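Local structure of type I modular polyketide synthase (Streptomyces albus subsp. albus, 6IYT) at residues D40-W45 and G427-L432; A60-H65 and V459-Y464; G73-G78 and R454-V459; L77-A82 and D446-F451; A92-T97 and A108-G113. The protein serves as an acyltransferase of salinomycin biosynthesis, probably selecting an ethylmalonyl-coenzyme A extender unit and passing it to the acyl carrier protein of its module. All coordinates share one frame; numbering follows the deposited sequence.

Overall arrangement
All five contacts gather in one end of the molecule, around the three-stranded antiparallel sheet 43-49, 90-96, 111-114, which with its helices resembles the linker domain preceding acyltransferases in related polyketide synthases. Contact 5 pairs two of its strands; contact 1, about 11 Å away between centres, joins the entry to the first strand to helix 428-439. Contacts 4, 3 and 2 follow the C-terminal chain as it runs back over helices 74-84 and 52-67. Contacts 3 and 4 share L77 and G78, with centres about 8 Å apart, whereas contacts 1 and 2 are about 22 Å apart. Residues from the early and late parts of the chain thus pack together beside the rest of the acyltransferase.

Contact 1. Residues D40-W45 and G427-L432; sequences DPLVPW and GPRRVL
One face of the R429 guanidinium is covered by methyl CD1 of L42, which stands 3.6 Å from NH1 and also touches NE and CZ; the cation's NH2 forms a salt bridge with D110. The two side chains cross at about a right angle, and the same methyl also lies near R429 CB. L42 reaches this place because CG sits between its own backbone N and carbonyl carbon (chi1 78°), which swings the branched end toward the helix. The second methyl, CD2, turns to the first helical turn, 3.6 Å from R429 N and 3.8 Å from P428 CB. Leucine suits the site: one branch serves the arginine, the other the helix start.

Here the chain just ahead of strand 43-49 packs against the N-terminus of helix 428-439, joining the three-stranded sheet to the last helix of the chain. G427 is the N-cap, and V431 N closes the first turn on G427 O. Proline fits the position after the cap, where a backbone N-H would have no acceptor from a preceding turn. Its ring also makes an apolar surface, with CB 4.1 Å from P41 CB. One turn further on, L432 CD1 comes up to the backbone and ring of the other segment, 3.7 Å from L42 O and 4.0 Å from P44 CD, and the two leucines run antiparallel alongside each other.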
# COMPACT_ATOMS: atom_id res chain seq x y z
N ASP A 40 17.42 7.75 16.67
CA ASP A 40 18.57 8.11 15.83
C ASP A 40 18.57 7.26 14.55
O ASP A 40 19.50 6.49 14.31
CB ASP A 40 19.87 7.90 16.59
CG ASP A 40 20.09 8.97 17.64
OD1 ASP A 40 20.03 10.16 17.29
OD2 ASP A 40 20.31 8.61 18.82
N PRO A 41 17.53 7.39 13.75
CA PRO A 41 17.43 6.69 12.49
C PRO A 41 18.48 7.21 11.47
O PRO A 41 19.04 8.30 11.63
CB PRO A 41 16.02 7.04 12.03
CG PRO A 41 15.83 8.43 12.52
CD PRO A 41 16.58 8.52 13.82
N LEU A 42 18.61 6.52 10.38
CA LEU A 42 19.36 7.03 9.30
C LEU A 42 18.70 8.28 8.71
O LEU A 42 17.53 8.56 8.96
CB LEU A 42 19.62 5.95 8.23
CG LEU A 42 18.53 5.57 7.26
CD1 LEU A 42 19.06 4.56 6.25
CD2 LEU A 42 17.34 5.01 7.99
N VAL A 43 19.50 9.01 7.94
CA VAL A 43 19.20 10.37 7.49
C VAL A 43 19.16 10.30 5.94
O VAL A 43 20.02 9.67 5.37
CB VAL A 43 20.43 11.28 7.84
CG1 VAL A 43 20.16 12.72 7.51
CG2 VAL A 43 20.82 11.09 9.31
N PRO A 44 18.28 11.11 5.29
CA PRO A 44 18.41 11.34 3.85
C PRO A 44 19.15 12.62 3.52
O PRO A 44 18.92 13.64 4.14
CB PRO A 44 16.96 11.46 3.40
CG PRO A 44 16.30 12.17 4.53
CD PRO A 44 17.00 11.64 5.79
N TRP A 45 20.03 12.55 2.52
CA TRP A 45 20.60 13.73 1.91
C TRP A 45 20.03 13.83 0.49
O TRP A 45 20.30 12.95 -0.36
CB TRP A 45 22.12 13.58 1.80
CG TRP A 45 22.88 13.85 3.02
CD1 TRP A 45 22.37 14.12 4.28
CD2 TRP A 45 24.30 13.96 3.13
NE1 TRP A 45 23.40 14.31 5.17
CE2 TRP A 45 24.59 14.23 4.49
CE3 TRP A 45 25.36 13.85 2.21
CZ2 TRP A 45 25.91 14.38 4.95
CZ3 TRP A 45 26.64 14.01 2.65
CH2 TRP A 45 26.92 14.28 4.01
N GLY A 427 11.32 -0.64 8.29
CA GLY A 427 11.72 0.44 9.16
C GLY A 427 12.06 1.74 8.43
O GLY A 427 11.63 1.98 7.31
N PRO A 428 12.87 2.58 9.07
CA PRO A 428 13.03 3.88 8.49
C PRO A 428 13.70 3.85 7.14
O PRO A 428 13.33 4.64 6.26
CB PRO A 428 13.89 4.60 9.52
CG PRO A 428 13.48 3.99 10.79
CD PRO A 428 13.23 2.56 10.50
N ARG A 429 14.64 2.94 6.92
CA ARG A 429 15.24 2.89 5.59
C ARG A 429 14.17 2.65 4.51
O ARG A 429 14.15 3.33 3.48
CB ARG A 429 16.34 1.86 5.48
CG ARG A 429 16.80 1.69 4.02
CD ARG A 429 17.93 0.71 3.88
NE ARG A 429 19.17 1.30 4.31
CZ ARG A 429 19.93 2.08 3.55
NH1 ARG A 429 21.07 2.52 4.00
NH2 ARG A 429 19.58 2.33 2.28
N ARG A 430 13.29 1.68 4.73
CA ARG A 430 12.23 1.41 3.77
C ARG A 430 11.31 2.60 3.53
O ARG A 430 10.98 2.92 2.39
CB ARG A 430 11.40 0.18 4.19
CG ARG A 430 10.31 -0.19 3.21
CD ARG A 430 10.86 -0.59 1.87
NE ARG A 430 10.78 0.48 0.87
CZ ARG A 430 11.18 0.36 -0.39
NH1 ARG A 430 11.89 -0.69 -0.78
NH2 ARG A 430 10.97 1.36 -1.25
N VAL A 431 10.88 3.27 4.59
CA VAL A 431 10.04 4.46 4.45
C VAL A 431 10.77 5.52 3.63
O VAL A 431 10.21 6.11 2.70
CB VAL A 431 9.63 5.03 5.81
CG1 VAL A 431 8.88 6.34 5.65
CG2 VAL A 431 8.76 4.00 6.55
N LEU A 432 11.97 5.87 4.07
CA LEU A 432 12.74 6.89 3.35
C LEU A 432 12.99 6.52 1.90
O LEU A 432 13.05 7.40 1.02
CB LEU A 432 14.07 7.15 4.06
CG LEU A 432 13.99 7.83 5.44
CD1 LEU A 432 15.39 7.95 6.03
CD2 LEU A 432 13.33 9.19 5.36

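Contact 2. Residues A60-H65 and V459-Y464; sequences ARLGRH and VDLPTY
H65 meets P462 and D460 along its whole length. Its CB rests 3.7 Å from P462 CG, and from there the imidazole extends with CG anti to the backbone N (chi1 -180°), which carries the ring out from the helix and across the proline. P462 CD sits over the ring centre, 3.7 Å from the centroid, in a CH-pi contact only 11° off the normal. ND1 lies near P462 N, while CE1 passes 3.6 Å from D460 OD1. At the tip NE2 donates to D460 O (2.9 Å); the bond is bent, and NE2 approaches from above the carbonyl plane. The nearby carboxylate may raise the basicity of this histidine. Histidine suits the place because it offers a flat face to proline and an N-H beyond it.

One turn earlier, R61 grips the next part of the same chain. Its bend at chi3 (62°) turns the guanidinium so that T463 O lies near its plane, and NH2 makes a nearly straight bond of 2.9 Å to that oxygen. A water accepts from NE and donates to T463 O, so this carbonyl receives a direct and a water-mediated bond from one arginine.

Between these polar grips P462 also touches L62, whose CD2 is 4.2 Å from P462 CD. The extended 459-463 chain thus lies along helix 52-67, while its L461 packs on helix 74-84, P462 O is bonded by R85, and L62 reaches back to W45 of strand 43-49.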
# COMPACT_ATOMS: atom_id res chain seq x y z
N ALA A 60 29.44 15.73 -6.53
CA ALA A 60 30.88 15.91 -6.39
C ALA A 60 31.24 17.12 -5.54
O ALA A 60 32.17 17.06 -4.72
CB ALA A 60 31.54 16.03 -7.76
N ARG A 61 30.49 18.21 -5.70
CA ARG A 61 30.76 19.45 -4.94
C ARG A 61 30.41 19.27 -3.44
O ARG A 61 31.16 19.71 -2.54
CB ARG A 61 29.98 20.62 -5.54
CG ARG A 61 30.53 21.08 -6.89
CD ARG A 61 29.57 22.01 -7.60
NE ARG A 61 29.36 23.23 -6.84
CZ ARG A 61 30.21 24.23 -6.79
NH1 ARG A 61 31.25 24.25 -7.63
NH2 ARG A 61 29.95 25.29 -6.02
N LEU A 62 29.30 18.58 -3.19
CA LEU A 62 28.95 18.19 -1.80
C LEU A 62 30.02 17.29 -1.15
O LEU A 62 30.40 17.49 0.02
CB LEU A 62 27.59 17.48 -1.80
CG LEU A 62 26.58 17.88 -0.77
CD1 LEU A 62 25.65 16.72 -0.46
CD2 LEU A 62 27.17 18.49 0.50
N GLY A 63 30.49 16.28 -1.88
CA GLY A 63 31.53 15.39 -1.41
C GLY A 63 32.77 16.15 -0.98
O GLY A 63 33.33 15.92 0.07
N ARG A 64 33.18 17.11 -1.80
CA ARG A 64 34.33 17.91 -1.49
C ARG A 64 34.09 18.78 -0.30
O ARG A 64 34.97 18.94 0.54
CB ARG A 64 34.67 18.79 -2.69
CG ARG A 64 35.43 18.07 -3.74
CD ARG A 64 35.96 19.05 -4.77
NE ARG A 64 36.60 18.35 -5.83
CZ ARG A 64 37.31 18.94 -6.78
NH1 ARG A 64 37.41 20.27 -6.83
NH2 ARG A 64 37.92 18.19 -7.66
N HIS A 65 32.92 19.41 -0.26
CA HIS A 65 32.53 20.23 0.85
C HIS A 65 32.68 19.45 2.16
O HIS A 65 33.37 19.90 3.09
CB HIS A 65 31.10 20.67 0.67
CG HIS A 65 30.60 21.53 1.77
ND1 HIS A 65 30.87 22.88 1.82
CD2 HIS A 65 29.67 21.30 2.73
CE1 HIS A 65 30.23 23.42 2.84
NE2 HIS A 65 29.50 22.48 3.41
N VAL A 459 23.12 24.58 8.20
CA VAL A 459 24.57 24.71 8.16
C VAL A 459 25.00 25.09 6.75
O VAL A 459 24.27 24.86 5.79
CB VAL A 459 25.28 23.41 8.59
CG1 VAL A 459 24.95 23.09 10.04
CG2 VAL A 459 24.89 22.26 7.68
N ASP A 460 26.18 25.67 6.63
CA ASP A 460 26.68 26.10 5.34
C ASP A 460 26.83 24.93 4.37
O ASP A 460 27.29 23.85 4.74
CB ASP A 460 28.02 26.82 5.51
CG ASP A 460 28.55 27.39 4.21
OD1 ASP A 460 28.65 26.62 3.22
OD2 ASP A 460 28.87 28.59 4.17
N LEU A 461 26.44 25.17 3.13
CA LEU A 461 26.52 24.17 2.07
C LEU A 461 27.16 24.82 0.87
O LEU A 461 27.07 26.04 0.70
CB LEU A 461 25.12 23.69 1.68
CG LEU A 461 24.30 22.89 2.69
CD1 LEU A 461 22.85 22.79 2.24
CD2 LEU A 461 24.90 21.50 2.88
N PRO A 462 27.82 24.03 0.02
CA PRO A 462 28.39 24.71 -1.14
C PRO A 462 27.35 25.49 -1.91
O PRO A 462 26.19 25.11 -1.95
CB PRO A 462 28.98 23.58 -2.00
CG PRO A 462 28.54 22.30 -1.37
CD PRO A 462 27.64 22.59 -0.21
N THR A 463 27.76 26.59 -2.51
CA THR A 463 26.82 27.32 -3.35
C THR A 463 26.49 26.41 -4.52
O THR A 463 27.29 25.53 -4.89
CB THR A 463 27.41 28.64 -3.87
OG1 THR A 463 28.66 28.39 -4.48
CG2 THR A 463 27.59 29.64 -2.73
N TYR A 464 25.30 26.56 -5.07
CA TYR A 464 24.90 25.67 -6.16
C TYR A 464 25.88 25.75 -7.35
O TYR A 464 26.31 24.72 -7.90
CB TYR A 464 23.48 25.97 -6.60
CG TYR A 464 22.96 25.04 -7.67
CD1 TYR A 464 22.35 23.82 -7.35
CD2 TYR A 464 23.04 25.40 -9.01
CE1 TYR A 464 21.87 22.98 -8.34
CE2 TYR A 464 22.63 24.53 -10.01
CZ TYR A 464 22.01 23.34 -9.67
OH TYR A 464 21.56 22.52 -10.65
O HOH W 1 27.01 22.64 -5.21

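Contact 3. Residues G73-G78 and R454-V459; sequences GATDLG and RGAKAV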
# COMPACT_ATOMS: atom_id res chain seq x y z
N GLY A 73 27.74 17.93 10.84
CA GLY A 73 26.84 16.92 11.32
C GLY A 73 26.00 16.36 10.20
O GLY A 73 25.42 17.11 9.41
N ALA A 74 25.83 15.05 10.21
CA ALA A 74 25.06 14.37 9.19
C ALA A 74 23.65 14.91 9.15
O ALA A 74 23.12 15.22 8.08
CB ALA A 74 25.05 12.87 9.45
N THR A 75 23.00 15.02 10.30
CA THR A 75 21.63 15.38 10.29
C THR A 75 21.44 16.88 10.00
O THR A 75 20.50 17.26 9.27
CB THR A 75 20.89 14.89 11.57
OG1 THR A 75 20.73 15.96 12.48
CG2 THR A 75 21.67 13.73 12.23
N ASP A 76 22.39 17.72 10.41
CA ASP A 76 22.34 19.15 10.03
C ASP A 76 22.42 19.30 8.48
O ASP A 76 21.76 20.18 7.90
CB ASP A 76 23.51 19.94 10.66
CG ASP A 76 23.41 20.04 12.20
OD1 ASP A 76 22.29 19.89 12.76
OD2 ASP A 76 24.43 20.47 12.81
N LEU A 77 23.32 18.58 7.86
CA LEU A 77 23.46 18.65 6.37
C LEU A 77 22.20 18.17 5.67
O LEU A 77 21.71 18.81 4.74
CB LEU A 77 24.66 17.85 5.90
CG LEU A 77 26.01 18.47 6.26
CD1 LEU A 77 27.13 17.44 6.16
CD2 LEU A 77 26.27 19.64 5.33
N GLY A 78 21.62 17.09 6.17
CA GLY A 78 20.38 16.58 5.58
C GLY A 78 19.25 17.60 5.71
O GLY A 78 18.53 17.88 4.75
N ARG A 454 14.83 15.97 15.73
CA ARG A 454 16.22 15.51 15.69
C ARG A 454 17.18 16.56 16.25
O ARG A 454 18.38 16.33 16.32
CB ARG A 454 16.64 15.17 14.26
CG ARG A 454 15.79 14.09 13.59
CD ARG A 454 15.95 12.72 14.28
NE ARG A 454 17.36 12.34 14.45
CZ ARG A 454 18.10 11.68 13.54
NH1 ARG A 454 17.57 11.28 12.38
NH2 ARG A 454 19.36 11.36 13.83
N GLY A 455 16.66 17.76 16.46
CA GLY A 455 17.46 18.89 16.93
C GLY A 455 18.44 19.42 15.89
O GLY A 455 19.54 19.84 16.23
N ALA A 456 18.07 19.31 14.61
CA ALA A 456 18.92 19.77 13.49
C ALA A 456 18.92 21.30 13.35
O ALA A 456 17.99 21.99 13.82
CB ALA A 456 18.46 19.13 12.18
N LYS A 457 19.96 21.83 12.72
CA LYS A 457 20.00 23.26 12.38
C LYS A 457 20.61 23.43 11.01
O LYS A 457 21.42 22.60 10.56
CB LYS A 457 20.83 24.04 13.39
CG LYS A 457 22.15 23.36 13.74
CD LYS A 457 23.02 24.24 14.64
CE LYS A 457 23.95 25.12 13.81
NZ LYS A 457 24.06 26.51 14.36
N ALA A 458 20.29 24.55 10.38
CA ALA A 458 20.88 24.88 9.05
C ALA A 458 22.39 25.13 9.15
O ALA A 458 22.87 25.76 10.11
CB ALA A 458 20.18 26.09 8.45
N VAL A 459 23.12 24.58 8.20
CA VAL A 459 24.57 24.71 8.16
C VAL A 459 25.00 25.09 6.75
O VAL A 459 24.27 24.86 5.79
CB VAL A 459 25.28 23.41 8.59
CG1 VAL A 459 24.95 23.09 10.04
CG2 VAL A 459 24.89 22.26 7.68
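D76 turns CG beside its own backbone N, opposite the carbonyl carbon (chi1 -67°), and this aims its carboxylate at the passing chain, where OD1 accepts a 3.0 Å bond from K457 N. V459 has chi1 -63°, a setting that spreads its two methyls over successive residues of the helix: CG1 lies 3.5 Å from D76 CB, and CG2 lies 3.8 Å from L77 CD2. A beta-branched residue suits this spot, because it covers two neighbours at once.

The K457 N-H reaches OD1 fairly straight, at 158°, yet from well above the carboxylate plane. K457 also lays its CG 3.6 Å from D76 OD1, but its chain then bends away, and the ammonium makes no ion pair with the aspartate. D76 is in the first turn of its helix, just after the N-cap G73, where a negative charge would probably be favoured by the helix dipole. Helix and extended chain are therefore joined here by a side-chain-to-backbone bond.

Earlier in the same chain, A456 places its CB 3.9 Å from T75 OG1. Alanine's small side chain lets the backbone pass close to the helix, with A456 CA 4.9 Å from D76 CA. R454, folded at chi2 and chi3, brings NH2 to within 3.7 Å of T75 CG2, while its NH1 makes a weak hydrogen bond to P41 O.

The 454-459 chain thus lines helix 74-84, with V459 N bonded to S80 OG one turn on; the helix also meets strand 43-49 through T75 and L77 and through the bond of W45 to A74 O, and helix 99-105 through A74.

Contact 4. Residues L77-A82 and D446-F451; sequences LGYSLA and DWTAVF
W447 opens the contact by setting its CB 3.8 Å from A82 CB, at the start of a compact turn in the chain that follows helix 428-439. As in related polyketide synthase acyltransferases, this C-terminal linker folds back onto the linker domain, here onto helix 74-84. The W447 indole itself leads away from A82 to an edge-to-face contact with W439, so the residue bridges the two helices: its CB meets the small alanine and its ring the larger aromatic.

T448 comes next. Its backbone N donates a weak bond to D446 OD1, and CG2 meets the Y79 ring at its edge, 3.7 Å from CE1. The hydroxyl lies near A82 O at 3.8 Å. Threonine suits a partly exposed border like this, having a methyl for the ring and a polar atom beside the helix backbone.

F451 N bonds back to T448 O, which rounds the turn and brings the phenyl group to the helix. With CG anti to the carbonyl carbon (chi1 -65°), the ring spreads over the backbone, and Y79 N lies 3.5 Å above its face, offset toward the rim. Y79 CB lies over the face of the F451 ring in a CH-pi contact, 4.2 Å from the centroid and 18° off the normal, while F451 CB lies obliquely to the Y79 ring, 4.0 Å from CD1. G78 has no side chain to hold the phenyl off, and F451 CZ comes to 3.3 Å from G78 C.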
# COMPACT_ATOMS: atom_id res chain seq x y z
N LEU A 77 23.32 18.58 7.86
CA LEU A 77 23.46 18.65 6.37
C LEU A 77 22.20 18.17 5.67
O LEU A 77 21.71 18.81 4.74
CB LEU A 77 24.66 17.85 5.90
CG LEU A 77 26.01 18.47 6.26
CD1 LEU A 77 27.13 17.44 6.16
CD2 LEU A 77 26.27 19.64 5.33
N GLY A 78 21.62 17.09 6.17
CA GLY A 78 20.38 16.58 5.58
C GLY A 78 19.25 17.60 5.71
O GLY A 78 18.53 17.88 4.75
N TYR A 79 19.10 18.16 6.90
CA TYR A 79 18.13 19.19 7.13
C TYR A 79 18.34 20.38 6.19
O TYR A 79 17.41 20.87 5.57
CB TYR A 79 18.15 19.67 8.58
CG TYR A 79 17.23 20.83 8.81
CD1 TYR A 79 15.83 20.65 8.82
CD2 TYR A 79 17.71 22.12 8.88
CE1 TYR A 79 14.97 21.73 8.92
CE2 TYR A 79 16.87 23.20 9.02
CZ TYR A 79 15.50 23.01 9.01
OH TYR A 79 14.68 24.10 9.09
N SER A 80 19.58 20.76 6.01
CA SER A 80 19.89 21.94 5.21
C SER A 80 19.61 21.70 3.70
O SER A 80 19.08 22.57 3.01
CB SER A 80 21.34 22.36 5.42
OG SER A 80 21.57 22.68 6.80
N LEU A 81 19.97 20.53 3.23
CA LEU A 81 19.67 20.14 1.86
C LEU A 81 18.16 20.16 1.61
O LEU A 81 17.72 20.48 0.52
CB LEU A 81 20.22 18.76 1.58
CG LEU A 81 21.73 18.68 1.45
CD1 LEU A 81 22.18 17.27 1.58
CD2 LEU A 81 22.22 19.28 0.11
N ALA A 82 17.39 19.74 2.62
CA ALA A 82 15.93 19.69 2.49
C ALA A 82 15.30 21.08 2.56
O ALA A 82 14.30 21.33 1.93
CB ALA A 82 15.34 18.78 3.56
N ASP A 446 7.59 16.74 1.66
CA ASP A 446 8.16 17.70 2.60
C ASP A 446 9.23 17.05 3.43
O ASP A 446 8.96 16.52 4.52
CB ASP A 446 7.07 18.28 3.48
CG ASP A 446 7.62 19.21 4.51
OD1 ASP A 446 8.79 19.62 4.38
OD2 ASP A 446 6.95 19.38 5.55
N TRP A 447 10.41 16.95 2.84
CA TRP A 447 11.54 16.30 3.45
C TRP A 447 11.94 16.93 4.78
O TRP A 447 12.52 16.27 5.62
CB TRP A 447 12.70 16.33 2.51
CG TRP A 447 12.57 15.36 1.38
CD1 TRP A 447 12.22 15.65 0.12
CD2 TRP A 447 12.86 13.97 1.41
NE1 TRP A 447 12.24 14.53 -0.65
CE2 TRP A 447 12.64 13.48 0.12
CE3 TRP A 447 13.31 13.10 2.40
CZ2 TRP A 447 12.75 12.13 -0.18
CZ3 TRP A 447 13.47 11.77 2.08
CH2 TRP A 447 13.26 11.31 0.77
N THR A 448 11.66 18.21 4.95
CA THR A 448 11.96 18.87 6.23
C THR A 448 11.27 18.16 7.41
O THR A 448 11.83 18.08 8.51
CB THR A 448 11.53 20.33 6.19
OG1 THR A 448 12.36 21.03 5.23
CG2 THR A 448 11.66 20.97 7.55
N ALA A 449 10.09 17.61 7.17
CA ALA A 449 9.34 16.93 8.22
C ALA A 449 10.03 15.65 8.72
O ALA A 449 9.84 15.23 9.86
CB ALA A 449 7.92 16.62 7.74
N VAL A 450 10.90 15.06 7.90
CA VAL A 450 11.69 13.91 8.32
C VAL A 450 12.58 14.25 9.53
O VAL A 450 12.93 13.38 10.31
CB VAL A 450 12.56 13.38 7.14
CG1 VAL A 450 13.57 12.38 7.62
CG2 VAL A 450 11.67 12.77 6.09
N PHE A 451 13.00 15.52 9.63
CA PHE A 451 13.95 15.91 10.63
C PHE A 451 13.31 16.41 11.93
O PHE A 451 14.02 16.79 12.88
CB PHE A 451 14.90 16.96 10.07
CG PHE A 451 15.75 16.46 8.96
CD1 PHE A 451 16.92 15.74 9.23
CD2 PHE A 451 15.32 16.56 7.64
CE1 PHE A 451 17.62 15.13 8.21
CE2 PHE A 451 16.04 15.96 6.62
CZ PHE A 451 17.19 15.27 6.90

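Contact 5. Residues A92-T97 and A108-G113; sequences AVVLGT and APDVAG
V93 and V111 form the hydrogen-bonded pair at the heart of this antiparallel contact: V93 N donates to V111 O at 2.8 Å, and V111 N returns a longer bond of 3.3 Å to V93 O. Next to them A92 and A112 make a non-hydrogen-bonded pair, their CB atoms 4.2 Å apart. Small alanines let the two strands come close, and A92 CA makes a CA-H...O contact with V111 O.

Beyond the valine pair the regular ladder breaks. D110 and V111 both face V93, a classic beta bulge, and D110 has near-helical backbone angles (-63/-40), as expected of the first residue in such a bulge. Its side chain takes over the bonding: OD1 accepts from L95 N at 2.8 Å, the N-H arriving from above the carboxylate plane. Aspartate is well suited here, since its short side chain stands in for a backbone carbonyl. P109 packs on the same face as A92 and V94, with CB 3.9 Å from A92 CB and 4.0 Å from V94 CG2.

In the next shell the other carboxylate oxygen, OD2, forms a salt bridge with R429. Together with the bond from L95 N, this partner helps fix the rotation of the D110 carboxylate.

Strand 90-96 is the middle strand of the sheet, also bonded to strand 43-49 through A92, V94 and G96. V93 and L95 pack against helix 428-439, whereas A92, on the other face, meets L55 of helix 52-67.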
# COMPACT_ATOMS: atom_id res chain seq x y z
N ALA A 92 18.46 12.88 -6.69
CA ALA A 92 18.97 11.71 -6.02
C ALA A 92 18.79 11.84 -4.53
O ALA A 92 18.79 12.95 -3.98
CB ALA A 92 20.43 11.49 -6.35
N VAL A 93 18.77 10.69 -3.86
CA VAL A 93 18.76 10.65 -2.42
C VAL A 93 19.79 9.64 -1.93
O VAL A 93 19.84 8.50 -2.40
CB VAL A 93 17.39 10.28 -1.89
CG1 VAL A 93 17.40 10.21 -0.38
CG2 VAL A 93 16.33 11.24 -2.44
N VAL A 94 20.61 10.08 -1.00
CA VAL A 94 21.52 9.22 -0.28
C VAL A 94 21.01 8.98 1.14
O VAL A 94 20.59 9.93 1.80
CB VAL A 94 22.93 9.90 -0.20
CG1 VAL A 94 23.93 8.96 0.39
CG2 VAL A 94 23.37 10.34 -1.58
N LEU A 95 21.20 7.76 1.64
CA LEU A 95 20.80 7.38 3.01
C LEU A 95 21.98 6.90 3.81
O LEU A 95 22.86 6.23 3.28
CB LEU A 95 19.73 6.30 2.97
CG LEU A 95 18.48 6.60 2.13
CD1 LEU A 95 17.59 5.38 2.15
CD2 LEU A 95 17.74 7.81 2.66
N GLY A 96 22.02 7.29 5.08
CA GLY A 96 23.05 6.81 5.99
C GLY A 96 22.97 7.50 7.33
O GLY A 96 22.12 8.35 7.55
N THR A 97 23.89 7.17 8.22
CA THR A 97 23.86 7.74 9.55
C THR A 97 25.03 8.69 9.80
O THR A 97 24.85 9.82 10.29
CB THR A 97 23.85 6.66 10.61
OG1 THR A 97 22.71 5.84 10.42
CG2 THR A 97 23.78 7.29 12.00
N ALA A 108 27.31 6.79 -5.15
CA ALA A 108 26.34 5.83 -5.69
C ALA A 108 25.02 5.91 -4.96
O ALA A 108 24.74 5.10 -4.07
CB ALA A 108 26.89 4.42 -5.57
N PRO A 109 24.24 6.95 -5.25
CA PRO A 109 23.11 7.21 -4.38
C PRO A 109 22.13 6.04 -4.33
O PRO A 109 21.92 5.34 -5.33
CB PRO A 109 22.45 8.42 -5.02
CG PRO A 109 23.60 9.15 -5.64
CD PRO A 109 24.49 8.06 -6.17
N ASP A 110 21.42 5.95 -3.24
CA ASP A 110 20.43 4.87 -3.06
C ASP A 110 19.28 4.92 -4.08
O ASP A 110 18.86 3.88 -4.60
CB ASP A 110 19.89 4.91 -1.63
CG ASP A 110 21.02 4.77 -0.57
OD1 ASP A 110 21.72 5.79 -0.29
OD2 ASP A 110 21.18 3.66 0.02
N VAL A 111 18.80 6.11 -4.39
CA VAL A 111 17.68 6.29 -5.30
C VAL A 111 17.99 7.49 -6.16
O VAL A 111 18.48 8.52 -5.66
CB VAL A 111 16.35 6.57 -4.52
CG1 VAL A 111 15.20 6.67 -5.46
CG2 VAL A 111 16.08 5.46 -3.52
N ALA A 112 17.74 7.36 -7.45
CA ALA A 112 17.91 8.47 -8.38
C ALA A 112 16.83 8.43 -9.41
O ALA A 112 16.34 7.34 -9.78
CB ALA A 112 19.27 8.45 -9.04
N GLY A 113 16.43 9.58 -9.89
CA GLY A 113 15.40 9.64 -10.90
C GLY A 113 15.22 11.01 -11.50
O GLY A 113 15.93 11.95 -11.17
O HOH W 2 22.84 3.69 1.94